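Local coordinates for general secretion pathway protein L (Vibrio parahaemolyticus, PDB 2W7V) that forms a dimer through its periplasmic domain and probably serves as an inner-membrane assembly component of the type II secretion system, at residues I43-R46 with P52-Q55. Numbering follows the deposited sequence.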
loop_
_atom_site.group_PDB
_atom_site.type_symbol
_atom_site.label_atom_id
_atom_site.label_comp_id
_atom_site.label_asym_id
_atom_site.label_seq_id
_atom_site.Cartn_x
_atom_site.Cartn_y
_atom_site.Cartn_z
ATOM N N ILE A 43 -2.147 -7.942 -2.886
ATOM C CA ILE A 43 -0.722 -8.119 -2.807
ATOM C C ILE A 43 -0.233 -9.120 -3.832
ATOM O O ILE A 43 -0.724 -10.213 -3.864
ATOM C CB ILE A 43 -0.367 -8.706 -1.413
ATOM C CG1 ILE A 43 -0.771 -7.720 -0.276
ATOM C CG2 ILE A 43 1.121 -8.977 -1.327
ATOM C CD1 ILE A 43 -0.867 -8.363 1.118
ATOM N N HIS A 44 0.744 -8.772 -4.654
ATOM C CA HIS A 44 1.419 -9.768 -5.442
ATOM C C HIS A 44 2.776 -10.026 -4.814
ATOM O O HIS A 44 3.388 -9.118 -4.302
ATOM C CB HIS A 44 1.577 -9.369 -6.910
ATOM C CG HIS A 44 0.285 -9.063 -7.601
ATOM N ND1 HIS A 44 0.231 -8.449 -8.840
ATOM C CD2 HIS A 44 -1.001 -9.242 -7.217
ATOM C CE1 HIS A 44 -1.037 -8.280 -9.185
ATOM N NE2 HIS A 44 -1.802 -8.761 -8.219
ATOM N N ALA A 45 3.206 -11.290 -4.818
ATOM C CA ALA A 45 4.508 -11.713 -4.296
ATOM C C ALA A 45 5.076 -12.877 -5.112
ATOM O O ALA A 45 4.400 -13.492 -5.935
ATOM C CB ALA A 45 4.387 -12.087 -2.791
ATOM N N ARG A 46 6.347 -13.162 -4.894
ATOM C CA ARG A 46 7.018 -14.298 -5.530
ATOM C C ARG A 46 8.019 -14.954 -4.596
ATOM O O ARG A 46 8.541 -14.351 -3.672
ATOM C CB ARG A 46 7.737 -13.853 -6.792
ATOM C CG ARG A 46 8.736 -12.773 -6.532
ATOM C CD ARG A 46 9.399 -12.369 -7.779
ATOM N NE ARG A 46 10.286 -11.238 -7.571
ATOM C CZ ARG A 46 11.238 -10.871 -8.425
ATOM N NH1 ARG A 46 11.480 -11.582 -9.526
ATOM N NH2 ARG A 46 11.991 -9.808 -8.159
ATOM N N PRO A 52 6.450 -20.555 1.393
ATOM C CA PRO A 52 6.274 -19.185 1.820
ATOM C C PRO A 52 4.897 -18.563 1.629
ATOM O O PRO A 52 4.488 -17.766 2.466
ATOM C CB PRO A 52 7.356 -18.447 1.024
ATOM C CG PRO A 52 8.463 -19.458 0.950
ATOM C CD PRO A 52 7.654 -20.668 0.543
ATOM N N PHE A 53 4.182 -18.944 0.571
ATOM C CA PHE A 53 2.787 -18.576 0.417
ATOM C C PHE A 53 1.858 -19.173 1.492
ATOM O O PHE A 53 0.937 -18.503 1.970
ATOM C CB PHE A 53 2.312 -18.946 -0.989
ATOM C CG PHE A 53 2.909 -18.066 -2.067
ATOM C CD1 PHE A 53 2.328 -16.862 -2.390
ATOM C CD2 PHE A 53 4.086 -18.426 -2.727
ATOM C CE1 PHE A 53 2.893 -16.041 -3.379
ATOM C CE2 PHE A 53 4.646 -17.589 -3.699
ATOM C CZ PHE A 53 4.052 -16.416 -4.020
ATOM N N GLU A 54 2.092 -20.430 1.860
ATOM C CA GLU A 54 1.360 -21.053 2.929
ATOM C C GLU A 54 1.577 -20.305 4.263
ATOM O O GLU A 54 0.642 -20.097 5.049
ATOM C CB GLU A 54 1.826 -22.501 3.103
ATOM C CG GLU A 54 1.434 -23.406 1.990
ATOM C CD GLU A 54 -0.024 -23.754 2.028
ATOM O OE1 GLU A 54 -0.513 -24.281 3.071
ATOM O OE2 GLU A 54 -0.676 -23.539 0.986
ATOM N N GLN A 55 2.835 -19.972 4.531
ATOM C CA GLN A 55 3.215 -19.277 5.751
ATOM C C GLN A 55 2.624 -17.898 5.782
ATOM O O GLN A 55 2.124 -17.472 6.797
ATOM C CB GLN A 55 4.730 -19.177 5.838
ATOM C CG GLN A 55 5.377 -20.562 5.866
ATOM C CD GLN A 55 6.853 -20.512 6.124
ATOM O OE1 GLN A 55 7.488 -19.434 6.025
ATOM N NE2 GLN A 55 7.441 -21.687 6.458
#
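Phe53 reaches from the helix to the strand, sets the edge of its ring against Ala45 O and also touches the backbone of Arg46. Phe53 CZ lies 3.5 Å from Ala45 O, which sits near the ring plane, where the slightly positive C-H rim suits a carbonyl oxygen. With chi1 at -71°, CG is anti to the carbonyl carbon and beside the backbone N; the ring spans the gap between backbones whose Arg46 and Phe53 CA atoms are 8.5 Å apart. Ala45 suits this spot because its small methyl points toward the helix and meets the ring loosely, Ala45 CB to Phe53 CE1 being 4.3 Å. Arg46 adds its CA, 3.9 Å from Phe53 CZ.

This buried side, where the ring packs on the strand backbone, contrasts with the outer one. There the side chains of His44 and Arg46 start away from the helix; His44 is exposed, while Arg46 forms a salt bridge with Glu28 and packs on Ser5 of the second subunit. Through Phe53, which also touches Val78 and Phe82, helix 51-61 packs on neighbouring strands 40-47 and 78-86 of the antiparallel sheet, consistent with a circularly permuted ferredoxin-like fold.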